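Local coordinates for protein short-chain dehydrogenase/reductase SDR (PDB 3GUY) that probably catalyses NAD(P)(H)-dependent oxidation or reduction of a substrate not yet identified, as a Rossmann-fold enzyme of the short-chain dehydrogenase/reductase family, at residues Glu101-Ser106 and Ala145-Val150; Ala80-Phe85 and Gln97-Asn102; Val76-Gly81 and Ser105-Val110. The protein carries 2 engineered substitutions. One frame throughout, in Å; residues are numbered along the deposited sequence.

Contact 1: residues Glu101-Ser106 and Ala145-Val150; sequences ENNLSS and AVKWAV
N103 and K147 meet through their polar ends, while L104, on the next position of the same helix, lies against A149. The lysine leaves its helix pointing away from N103, but the chain bends at CG (chi2 -62°) and then runs on extended, which carries NZ back over to the asparagine amide. There K147 NZ donates to N103 OD1 at 3.0 Å, tilted 23° from the carbonyl plane. The other half of that amide is occupied as well: N103 ND2 is hydrogen-bonded to L99 O, one turn back, and to S82 O in the neighbouring loop, which supports the modelled orientation of the amide. Nearer the backbone, V146 CG2 crosses N103 at a slant, 3.7 Å from CB, and also lies close to the amide carbon. N103 and K147 fall where SDR enzymes keep the asparagine and the YxxxK lysine of the catalytic tetrad, and probably serve as such here; the wider pi-type turn at 101-105 is consistent with the helix kink that family members show at this asparagine. L104 sends CG anti to its own nitrogen, and both methyls of the fork rest on A149 CB, CD1 at 3.6 Å and CD2 at 3.8 Å. V150 CG2 lies against the backbone instead, 3.7 Å from N103 O. The helix segments run nearly parallel, 18° apart with axes 8.7 Å from each other. On the flank bearing L104 and A149, the same two residues of a second subunit pack against them, L104 on L104 and A149 on A149.

Contact 2: residues Ala80-Phe85 and Gln97-Asn102; sequences AGSGYF and QTLIEN
S82 faces the helix and takes a hydrogen bond from N102: the ND2 to OG distance is 2.9 Å, with a nearly straight N-H...O angle of 166°. The hydroxyl lies in the amide plane of N102, only 5° out of it, so one N-H of the amide is aimed squarely at it. S82 OG stands between its own nitrogen and carbonyl carbon (chi1 70°), and from there it also touches N102 CB at 3.4 Å. One helical turn earlier, L99 does the apolar half of the work. Its CD1 methyl pushes into the loop backbone, 3.2 Å from S82 O and 3.7 Å from Y84 N. The same CD1 also lies 4.0 Å from Y84 CB, with CD2 almost as near. Of the Y84 side chain it is CB that meets L99; the ring leads away, and OH bonds to D92 N.

Farther toward the strand, G81 passes close to the helix without a side chain, its CA making a C-H...O contact of 3.6 Å with N102 O. Behind this first shell stands N103, next along the helix, whose amide grips the loop as well. T142 and V146 of helix 141-160 back the L99 side chain. H78-G81, where the strand passes into the loop, reads H-S-A-G, at the place where many SDR enzymes have the N-N-A-G motif; this arrangement, in which the loop after strand 75-78 is pinned to the following helix beside the presumed active-site cleft, belongs to the Rossmann-type SDR fold.

Contact 3: residues Val76-Gly81 and Ser105-Val110; sequences VVHSAG and SSAINV
H78 projects from the end of its strand straight at S106, A107 and V110 of the helix. From CB, which points toward the helix, the chain continues with CG anti to the backbone N (chi1 -179°), carrying the imidazole across to the helix. On one side of the ring CD2 lies near A107 CA at 4.1 Å; on the other ND1 has V110 CG2 at 4.0 Å, obliquely placed, and makes a weak hydrogen bond to T7 OG1. CE1 comes next, 3.7 Å from S106 OG. At the tip, NE2 is 3.6 Å from A107 CA and equally far from S106 OG. That hydroxyl sits at the ring edge, close to its plane, but at this distance there is no hydrogen bond; the hydroxyl's main partner is N102 O, one turn back. Over one ring face lies A80 N, offset toward the rim, where the chain turns out of the strand. L56, from a loop, touches H78, A80, S106 and V110 alike. Strand 75-78 runs in the parallel sheet between 4-7 and 124-128. Segment 105-110 of helix 93-118 runs antiparallel to strand 76-78, at 163° with axes 10.6 Å apart, in the beta-alpha-beta crossover to strand 124-128, and A107 also meets V150 of helix 141-160.

In the fold
All three contacts use helix 93-118, taken turn by turn from 97 to 110. Contact 3 is the deepest, its centre about 6 Å from that of the chain, and sets the helix on the sheet by close packing round an imidazole, with no hydrogen bond across it. Contact 1, also buried, joins the helix to 141-160 through a mixture of methyl packing and one lysine-asparagine bond. Contact 2 lies at the surface, where an amide-hydroxyl bond and a leucine hold a loop without regular structure. N103 bridges contacts 1 and 2, while A80 and G81 carry the chain from contact 3 into contact 2.

Contact 1: residues Glu101-Ser106 and Ala145-Val150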
ATOM      1  N   GLU D 101     -15.269  -6.154  17.856  1.00 25.83           N
ATOM      2  CA  GLU D 101     -16.732  -6.072  17.747  1.00 25.78           C
ATOM      3  C   GLU D 101     -17.217  -4.713  17.260  1.00 24.66           C
ATOM      4  O   GLU D 101     -17.998  -4.640  16.301  1.00 23.78           O
ATOM      5  CB  GLU D 101     -17.375  -6.393  19.096  1.00 26.52           C
ATOM      6  CG  GLU D 101     -17.186  -7.843  19.524  1.00 29.83           C
ATOM      7  CD  GLU D 101     -17.474  -8.076  21.024  1.00 35.29           C
ATOM      8  OE1 GLU D 101     -17.761  -7.105  21.788  1.00 40.16           O
ATOM      9  OE2 GLU D 101     -17.402  -9.251  21.452  1.00 40.19           O
ATOM     10  N   ASN D 102     -16.753  -3.646  17.897  1.00 24.72           N
ATOM     11  CA  ASN D 102     -17.225  -2.286  17.585  1.00 25.05           C
ATOM     12  C   ASN D 102     -16.778  -1.752  16.217  1.00 25.83           C
ATOM     13  O   ASN D 102     -17.428  -0.840  15.671  1.00 27.54           O
ATOM     14  CB  ASN D 102     -16.755  -1.264  18.601  1.00 24.96           C
ATOM     15  CG  ASN D 102     -17.299  -1.471  20.004  1.00 27.95           C
ATOM     16  OD1 ASN D 102     -18.203  -2.276  20.239  1.00 30.39           O
ATOM     17  ND2 ASN D 102     -16.674  -0.761  20.978  1.00 27.41           N
ATOM     18  N   ASN D 103     -15.639  -2.238  15.688  1.00 24.75           N
ATOM     19  CA  ASN D 103     -15.094  -1.733  14.414  1.00 24.38           C
ATOM     20  C   ASN D 103     -15.272  -2.707  13.253  1.00 24.53           C
ATOM     21  O   ASN D 103     -15.856  -2.372  12.208  1.00 26.03           O
ATOM     22  CB  ASN D 103     -13.617  -1.374  14.559  1.00 23.12           C
ATOM     23  CG  ASN D 103     -13.394  -0.204  15.509  1.00 24.76           C
ATOM     24  OD1 ASN D 103     -13.506   0.965  15.111  1.00 26.82           O
ATOM     25  ND2 ASN D 103     -13.056  -0.506  16.766  1.00 21.99           N
ATOM     26  N   LEU D 104     -14.805  -3.931  13.436  1.00 24.67           N
ATOM     27  CA  LEU D 104     -14.800  -4.889  12.341  1.00 24.22           C
ATOM     28  C   LEU D 104     -16.149  -5.604  12.213  1.00 24.02           C
ATOM     29  O   LEU D 104     -16.697  -5.705  11.125  1.00 24.34           O
ATOM     30  CB  LEU D 104     -13.644  -5.912  12.505  1.00 24.25           C
ATOM     31  CG  LEU D 104     -13.515  -6.989  11.400  1.00 24.79           C
ATOM     32  CD1 LEU D 104     -13.526  -6.359   9.996  1.00 23.46           C
ATOM     33  CD2 LEU D 104     -12.220  -7.907  11.666  1.00 20.79           C
ATOM     34  N   SER D 105     -16.663  -6.134  13.311  1.00 24.78           N
ATOM     35  CA  SER D 105     -17.916  -6.875  13.246  1.00 26.18           C
ATOM     36  C   SER D 105     -19.026  -5.921  12.777  1.00 26.35           C
ATOM     37  O   SER D 105     -19.838  -6.263  11.904  1.00 27.08           O
ATOM     38  CB  SER D 105     -18.263  -7.476  14.611  1.00 26.90           C
ATOM     39  OG  SER D 105     -17.312  -8.469  14.939  1.00 27.59           O
ATOM     40  N   SER D 106     -19.023  -4.719  13.341  1.00 25.84           N
ATOM     41  CA  SER D 106     -20.074  -3.740  13.067  1.00 25.49           C
ATOM     42  C   SER D 106     -20.051  -3.392  11.597  1.00 24.58           C
ATOM     43  O   SER D 106     -21.094  -3.382  10.952  1.00 23.46           O
ATOM     44  CB  SER D 106     -19.922  -2.500  13.936  1.00 25.88           C
ATOM     45  OG  SER D 106     -18.864  -1.631  13.505  1.00 28.63           O
ATOM     46  N   ALA D 145      -5.116  -2.904  13.138  1.00 18.15           N
ATOM     47  CA  ALA D 145      -5.590  -4.198  12.656  1.00 17.92           C
ATOM     48  C   ALA D 145      -7.037  -4.141  12.190  1.00 17.98           C
ATOM     49  O   ALA D 145      -7.338  -4.540  11.036  1.00 17.20           O
ATOM     50  CB  ALA D 145      -5.405  -5.272  13.712  1.00 15.00           C
ATOM     51  N   VAL D 146      -7.922  -3.634  13.051  1.00 18.44           N
ATOM     52  CA  VAL D 146      -9.389  -3.556  12.729  1.00 18.88           C
ATOM     53  C   VAL D 146      -9.731  -2.535  11.585  1.00 19.19           C
ATOM     54  O   VAL D 146     -10.623  -2.771  10.760  1.00 19.82           O
ATOM     55  CB  VAL D 146     -10.257  -3.336  13.994  1.00 19.64           C
ATOM     56  CG1 VAL D 146     -10.069  -4.500  15.011  1.00 19.83           C
ATOM     57  CG2 VAL D 146      -9.975  -1.954  14.724  1.00 18.54           C
ATOM     58  N   LYS D 147      -8.977  -1.452  11.499  1.00 20.08           N
ATOM     59  CA  LYS D 147      -9.147  -0.459  10.440  1.00 19.35           C
ATOM     60  C   LYS D 147      -8.594  -0.923   9.123  1.00 20.15           C
ATOM     61  O   LYS D 147      -9.232  -0.716   8.080  1.00 18.19           O
ATOM     62  CB  LYS D 147      -8.558   0.872  10.827  1.00 19.64           C
ATOM     63  CG  LYS D 147      -9.282   1.463  12.053  1.00 20.94           C
ATOM     64  CD  LYS D 147     -10.751   1.718  11.741  1.00 23.33           C
ATOM     65  CE  LYS D 147     -11.451   2.523  12.849  1.00 27.92           C
ATOM     66  NZ  LYS D 147     -12.915   2.574  12.640  1.00 30.19           N
ATOM     67  N   TRP D 148      -7.442  -1.584   9.137  1.00 18.80           N
ATOM     68  CA  TRP D 148      -6.977  -2.250   7.932  1.00 18.14           C
ATOM     69  C   TRP D 148      -7.964  -3.346   7.475  1.00 17.08           C
ATOM     70  O   TRP D 148      -8.145  -3.568   6.255  1.00 16.78           O
ATOM     71  CB  TRP D 148      -5.618  -2.928   8.178  1.00 18.06           C
ATOM     72  CG  TRP D 148      -4.414  -2.010   8.183  1.00 20.39           C
ATOM     73  CD1 TRP D 148      -4.248  -0.839   8.916  1.00 18.98           C
ATOM     74  CD2 TRP D 148      -3.186  -2.219   7.497  1.00 19.63           C
ATOM     75  NE1 TRP D 148      -3.002  -0.327   8.700  1.00 19.80           N
ATOM     76  CE2 TRP D 148      -2.327  -1.139   7.831  1.00 20.42           C
ATOM     77  CE3 TRP D 148      -2.718  -3.205   6.617  1.00 22.21           C
ATOM     78  CZ2 TRP D 148      -1.036  -1.013   7.296  1.00 24.07           C
ATOM     79  CZ3 TRP D 148      -1.430  -3.089   6.103  1.00 25.56           C
ATOM     80  CH2 TRP D 148      -0.600  -1.986   6.432  1.00 23.98           C
ATOM     81  N   ALA D 149      -8.526  -4.072   8.451  1.00 16.65           N
ATOM     82  CA  ALA D 149      -9.526  -5.109   8.158  1.00 18.03           C
ATOM     83  C   ALA D 149     -10.744  -4.520   7.383  1.00 17.99           C
ATOM     84  O   ALA D 149     -11.129  -5.004   6.327  1.00 17.79           O
ATOM     85  CB  ALA D 149      -9.976  -5.809   9.451  1.00 17.73           C
ATOM     86  N   VAL D 150     -11.283  -3.437   7.899  1.00 18.89           N
ATOM     87  CA  VAL D 150     -12.357  -2.747   7.196  1.00 19.12           C
ATOM     88  C   VAL D 150     -11.977  -2.328   5.763  1.00 19.95           C
ATOM     89  O   VAL D 150     -12.755  -2.516   4.873  1.00 18.35           O
ATOM     90  CB  VAL D 150     -13.004  -1.601   8.003  1.00 19.67           C
ATOM     91  CG1 VAL D 150     -14.151  -0.904   7.162  1.00 18.33           C
ATOM     92  CG2 VAL D 150     -13.545  -2.103   9.354  1.00 18.84           C
TER

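Contact 2: residues Ala80-Phe85 and Gln97-Asn102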
ATOM      1  N   ALA D  80     -19.796   4.268  12.972  1.00 29.60           N
ATOM      2  CA  ALA D  80     -19.591   3.528  14.212  1.00 29.54           C
ATOM      3  C   ALA D  80     -18.158   2.963  14.399  1.00 29.29           C
ATOM      4  O   ALA D  80     -17.556   2.433  13.473  1.00 30.93           O
ATOM      5  CB  ALA D  80     -20.605   2.354  14.278  1.00 29.57           C
ATOM      6  N   GLY D  81     -17.643   3.027  15.611  1.00 28.80           N
ATOM      7  CA  GLY D  81     -16.308   2.528  15.881  1.00 28.05           C
ATOM      8  C   GLY D  81     -15.848   3.013  17.203  1.00 28.35           C
ATOM      9  O   GLY D  81     -16.560   3.777  17.879  1.00 27.94           O
ATOM     10  N   SER D  82     -14.660   2.574  17.583  1.00 26.95           N
ATOM     11  CA  SER D  82     -14.097   2.958  18.867  1.00 27.01           C
ATOM     12  C   SER D  82     -12.601   2.741  18.822  1.00 26.65           C
ATOM     13  O   SER D  82     -12.102   2.100  17.914  1.00 26.57           O
ATOM     14  CB  SER D  82     -14.745   2.174  20.001  1.00 27.10           C
ATOM     15  OG  SER D  82     -14.395   0.788  20.007  1.00 28.45           O
ATOM     16  N   GLY D  83     -11.903   3.355  19.765  1.00 26.23           N
ATOM     17  CA  GLY D  83     -10.473   3.295  19.854  1.00 26.84           C
ATOM     18  C   GLY D  83     -10.057   2.511  21.064  1.00 26.96           C
ATOM     19  O   GLY D  83     -10.807   2.372  22.049  1.00 28.10           O
ATOM     20  N   TYR D  84      -8.860   1.959  20.983  1.00 26.46           N
ATOM     21  CA  TYR D  84      -8.198   1.430  22.144  1.00 25.82           C
ATOM     22  C   TYR D  84      -6.750   1.295  21.782  1.00 25.98           C
ATOM     23  O   TYR D  84      -6.427   0.872  20.663  1.00 25.65           O
ATOM     24  CB  TYR D  84      -8.777   0.081  22.535  1.00 26.35           C
ATOM     25  CG  TYR D  84      -8.083  -0.590  23.702  1.00 27.44           C
ATOM     26  CD1 TYR D  84      -8.169  -0.061  24.992  1.00 27.15           C
ATOM     27  CD2 TYR D  84      -7.408  -1.790  23.523  1.00 25.70           C
ATOM     28  CE1 TYR D  84      -7.572  -0.719  26.089  1.00 27.39           C
ATOM     29  CE2 TYR D  84      -6.823  -2.446  24.571  1.00 28.23           C
ATOM     30  CZ  TYR D  84      -6.883  -1.900  25.858  1.00 27.65           C
ATOM     31  OH  TYR D  84      -6.280  -2.583  26.851  1.00 28.34           O
ATOM     32  N   PHE D  85      -5.860   1.632  22.712  1.00 25.78           N
ATOM     33  CA  PHE D  85      -4.453   1.814  22.358  1.00 25.61           C
ATOM     34  C   PHE D  85      -3.490   1.329  23.439  1.00 26.89           C
ATOM     35  O   PHE D  85      -3.918   0.968  24.528  1.00 27.18           O
ATOM     36  CB  PHE D  85      -4.247   3.283  22.117  1.00 26.33           C
ATOM     37  CG  PHE D  85      -5.177   3.855  21.089  1.00 26.26           C
ATOM     38  CD1 PHE D  85      -4.944   3.625  19.751  1.00 25.53           C
ATOM     39  CD2 PHE D  85      -6.288   4.606  21.473  1.00 27.26           C
ATOM     40  CE1 PHE D  85      -5.812   4.154  18.786  1.00 28.50           C
ATOM     41  CE2 PHE D  85      -7.155   5.125  20.532  1.00 24.96           C
ATOM     42  CZ  PHE D  85      -6.919   4.895  19.186  1.00 27.49           C
ATOM     43  N   GLN D  97     -11.020  -7.561  22.202  1.00 25.50           N
ATOM     44  CA  GLN D  97     -12.235  -8.160  21.687  1.00 27.02           C
ATOM     45  C   GLN D  97     -13.343  -7.129  21.430  1.00 26.56           C
ATOM     46  O   GLN D  97     -13.990  -7.208  20.417  1.00 25.45           O
ATOM     47  CB  GLN D  97     -12.762  -9.293  22.598  1.00 28.27           C
ATOM     48  CG  GLN D  97     -14.034 -10.006  22.030  1.00 30.92           C
ATOM     49  CD  GLN D  97     -13.906 -10.481  20.575  1.00 35.63           C
ATOM     50  OE1 GLN D  97     -12.857 -10.964  20.165  1.00 41.87           O
ATOM     51  NE2 GLN D  97     -14.991 -10.342  19.780  1.00 39.26           N
ATOM     52  N   THR D  98     -13.535  -6.182  22.348  1.00 26.11           N
ATOM     53  CA  THR D  98     -14.483  -5.068  22.160  1.00 26.96           C
ATOM     54  C   THR D  98     -14.157  -4.216  20.940  1.00 26.32           C
ATOM     55  O   THR D  98     -15.062  -3.760  20.198  1.00 25.53           O
ATOM     56  CB  THR D  98     -14.484  -4.153  23.384  1.00 26.96           C
ATOM     57  OG1 THR D  98     -14.847  -4.933  24.517  1.00 27.93           O
ATOM     58  CG2 THR D  98     -15.443  -2.981  23.205  1.00 28.64           C
ATOM     59  N   LEU D  99     -12.859  -3.982  20.740  1.00 25.39           N
ATOM     60  CA  LEU D  99     -12.404  -3.226  19.574  1.00 25.96           C
ATOM     61  C   LEU D  99     -12.814  -3.922  18.261  1.00 24.41           C
ATOM     62  O   LEU D  99     -13.256  -3.260  17.304  1.00 24.63           O
ATOM     63  CB  LEU D  99     -10.887  -3.051  19.618  1.00 25.87           C
ATOM     64  CG  LEU D  99     -10.223  -1.974  18.787  1.00 29.01           C
ATOM     65  CD1 LEU D  99     -10.800  -0.593  19.126  1.00 26.15           C
ATOM     66  CD2 LEU D  99      -8.681  -2.088  19.038  1.00 27.07           C
ATOM     67  N   ILE D 100     -12.636  -5.247  18.223  1.00 24.30           N
ATOM     68  CA  ILE D 100     -12.983  -6.056  17.067  1.00 23.98           C
ATOM     69  C   ILE D 100     -14.481  -5.980  16.796  1.00 24.56           C
ATOM     70  O   ILE D 100     -14.924  -5.742  15.667  1.00 24.62           O
ATOM     71  CB  ILE D 100     -12.550  -7.559  17.234  1.00 23.85           C
ATOM     72  CG1 ILE D 100     -11.011  -7.702  17.191  1.00 26.01           C
ATOM     73  CG2 ILE D 100     -13.129  -8.387  16.086  1.00 23.20           C
ATOM     74  CD1 ILE D 100     -10.463  -9.034  17.625  1.00 21.95           C
ATOM     75  N   GLU D 101     -15.269  -6.154  17.856  1.00 25.83           N
ATOM     76  CA  GLU D 101     -16.732  -6.072  17.747  1.00 25.78           C
ATOM     77  C   GLU D 101     -17.217  -4.713  17.260  1.00 24.66           C
ATOM     78  O   GLU D 101     -17.998  -4.640  16.301  1.00 23.78           O
ATOM     79  CB  GLU D 101     -17.375  -6.393  19.096  1.00 26.52           C
ATOM     80  CG  GLU D 101     -17.186  -7.843  19.524  1.00 29.83           C
ATOM     81  CD  GLU D 101     -17.474  -8.076  21.024  1.00 35.29           C
ATOM     82  OE1 GLU D 101     -17.761  -7.105  21.788  1.00 40.16           O
ATOM     83  OE2 GLU D 101     -17.402  -9.251  21.452  1.00 40.19           O
ATOM     84  N   ASN D 102     -16.753  -3.646  17.897  1.00 24.72           N
ATOM     85  CA  ASN D 102     -17.225  -2.286  17.585  1.00 25.05           C
ATOM     86  C   ASN D 102     -16.778  -1.752  16.217  1.00 25.83           C
ATOM     87  O   ASN D 102     -17.428  -0.840  15.671  1.00 27.54           O
ATOM     88  CB  ASN D 102     -16.755  -1.264  18.601  1.00 24.96           C
ATOM     89  CG  ASN D 102     -17.299  -1.471  20.004  1.00 27.95           C
ATOM     90  OD1 ASN D 102     -18.203  -2.276  20.239  1.00 30.39           O
ATOM     91  ND2 ASN D 102     -16.674  -0.761  20.978  1.00 27.41           N
TER

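Contact 3: residues Val76-Gly81 and Ser105-Val110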
ATOM      1  N   VAL D  76     -26.170   5.672   3.062  1.00 29.07           N
ATOM      2  CA  VAL D  76     -25.896   5.106   4.353  1.00 27.21           C
ATOM      3  C   VAL D  76     -24.465   5.479   4.747  1.00 26.58           C
ATOM      4  O   VAL D  76     -23.503   5.231   4.010  1.00 25.41           O
ATOM      5  CB  VAL D  76     -26.077   3.582   4.389  1.00 28.05           C
ATOM      6  CG1 VAL D  76     -25.783   3.118   5.782  1.00 23.58           C
ATOM      7  CG2 VAL D  76     -27.509   3.167   3.903  1.00 26.33           C
ATOM      8  N   VAL D  77     -24.339   6.124   5.879  1.00 26.09           N
ATOM      9  CA  VAL D  77     -23.062   6.548   6.339  1.00 27.22           C
ATOM     10  C   VAL D  77     -22.722   5.693   7.542  1.00 27.89           C
ATOM     11  O   VAL D  77     -23.389   5.764   8.579  1.00 28.96           O
ATOM     12  CB  VAL D  77     -23.034   8.010   6.710  1.00 27.60           C
ATOM     13  CG1 VAL D  77     -21.679   8.369   7.324  1.00 24.47           C
ATOM     14  CG2 VAL D  77     -23.346   8.862   5.468  1.00 27.04           C
ATOM     15  N   HIS D  78     -21.667   4.909   7.430  1.00 26.95           N
ATOM     16  CA  HIS D  78     -21.254   4.107   8.573  1.00 27.19           C
ATOM     17  C   HIS D  78     -20.103   4.804   9.278  1.00 27.06           C
ATOM     18  O   HIS D  78     -19.005   4.872   8.737  1.00 25.85           O
ATOM     19  CB  HIS D  78     -20.875   2.683   8.120  1.00 26.78           C
ATOM     20  CG  HIS D  78     -20.455   1.772   9.238  1.00 27.83           C
ATOM     21  ND1 HIS D  78     -21.304   1.403  10.253  1.00 26.94           N
ATOM     22  CD2 HIS D  78     -19.253   1.214   9.537  1.00 27.07           C
ATOM     23  CE1 HIS D  78     -20.664   0.618  11.111  1.00 31.30           C
ATOM     24  NE2 HIS D  78     -19.411   0.496  10.708  1.00 26.92           N
ATOM     25  N   SER D  79     -20.373   5.332  10.464  1.00 28.16           N
ATOM     26  CA  SER D  79     -19.380   6.014  11.293  1.00 28.66           C
ATOM     27  C   SER D  79     -19.182   5.418  12.698  1.00 29.62           C
ATOM     28  O   SER D  79     -18.446   5.996  13.518  1.00 30.95           O
ATOM     29  CB  SER D  79     -19.672   7.520  11.386  1.00 29.83           C
ATOM     30  OG  SER D  79     -20.616   7.859  12.416  1.00 31.94           O
ATOM     31  N   ALA D  80     -19.796   4.268  12.972  1.00 29.60           N
ATOM     32  CA  ALA D  80     -19.591   3.528  14.212  1.00 29.54           C
ATOM     33  C   ALA D  80     -18.158   2.963  14.399  1.00 29.29           C
ATOM     34  O   ALA D  80     -17.556   2.433  13.473  1.00 30.93           O
ATOM     35  CB  ALA D  80     -20.605   2.354  14.278  1.00 29.57           C
ATOM     36  N   GLY D  81     -17.643   3.027  15.611  1.00 28.80           N
ATOM     37  CA  GLY D  81     -16.308   2.528  15.881  1.00 28.05           C
ATOM     38  C   GLY D  81     -15.848   3.013  17.203  1.00 28.35           C
ATOM     39  O   GLY D  81     -16.560   3.777  17.879  1.00 27.94           O
ATOM     40  N   SER D 105     -16.663  -6.134  13.311  1.00 24.78           N
ATOM     41  CA  SER D 105     -17.916  -6.875  13.246  1.00 26.18           C
ATOM     42  C   SER D 105     -19.026  -5.921  12.777  1.00 26.35           C
ATOM     43  O   SER D 105     -19.838  -6.263  11.904  1.00 27.08           O
ATOM     44  CB  SER D 105     -18.263  -7.476  14.611  1.00 26.90           C
ATOM     45  OG  SER D 105     -17.312  -8.469  14.939  1.00 27.59           O
ATOM     46  N   SER D 106     -19.023  -4.719  13.341  1.00 25.84           N
ATOM     47  CA  SER D 106     -20.074  -3.740  13.067  1.00 25.49           C
ATOM     48  C   SER D 106     -20.051  -3.392  11.597  1.00 24.58           C
ATOM     49  O   SER D 106     -21.094  -3.382  10.952  1.00 23.46           O
ATOM     50  CB  SER D 106     -19.922  -2.500  13.936  1.00 25.88           C
ATOM     51  OG  SER D 106     -18.864  -1.631  13.505  1.00 28.63           O
ATOM     52  N   ALA D 107     -18.840  -3.163  11.062  1.00 23.41           N
ATOM     53  CA  ALA D 107     -18.639  -2.880   9.666  1.00 22.23           C
ATOM     54  C   ALA D 107     -19.076  -4.027   8.756  1.00 21.69           C
ATOM     55  O   ALA D 107     -19.733  -3.774   7.770  1.00 20.88           O
ATOM     56  CB  ALA D 107     -17.174  -2.478   9.361  1.00 21.63           C
ATOM     57  N   ILE D 108     -18.740  -5.265   9.098  1.00 20.12           N
ATOM     58  CA  ILE D 108     -19.094  -6.431   8.267  1.00 20.72           C
ATOM     59  C   ILE D 108     -20.632  -6.623   8.250  1.00 21.07           C
ATOM     60  O   ILE D 108     -21.231  -6.844   7.213  1.00 21.09           O
ATOM     61  CB  ILE D 108     -18.436  -7.746   8.805  1.00 18.87           C
ATOM     62  CG1 ILE D 108     -16.947  -7.792   8.479  1.00 19.94           C
ATOM     63  CG2 ILE D 108     -19.118  -8.955   8.179  1.00 22.01           C
ATOM     64  CD1 ILE D 108     -16.189  -8.910   9.276  1.00 17.39           C
ATOM     65  N   ASN D 109     -21.245  -6.529   9.418  1.00 23.74           N
ATOM     66  CA  ASN D 109     -22.716  -6.723   9.553  1.00 24.69           C
ATOM     67  C   ASN D 109     -23.488  -5.647   8.807  1.00 25.53           C
ATOM     68  O   ASN D 109     -24.378  -5.965   8.043  1.00 25.97           O
ATOM     69  CB  ASN D 109     -23.133  -6.691  11.002  1.00 24.68           C
ATOM     70  CG  ASN D 109     -22.753  -7.933  11.734  1.00 25.43           C
ATOM     71  OD1 ASN D 109     -22.658  -9.001  11.157  1.00 30.58           O
ATOM     72  ND2 ASN D 109     -22.528  -7.800  13.020  1.00 21.85           N
ATOM     73  N   VAL D 110     -23.105  -4.388   8.976  1.00 25.28           N
ATOM     74  CA  VAL D 110     -23.749  -3.306   8.190  1.00 25.32           C
ATOM     75  C   VAL D 110     -23.535  -3.412   6.709  1.00 24.93           C
ATOM     76  O   VAL D 110     -24.509  -3.397   5.958  1.00 25.32           O
ATOM     77  CB  VAL D 110     -23.355  -1.931   8.630  1.00 25.23           C
ATOM     78  CG1 VAL D 110     -23.846  -0.885   7.589  1.00 26.31           C
ATOM     79  CG2 VAL D 110     -23.930  -1.650   9.976  1.00 26.91           C
TER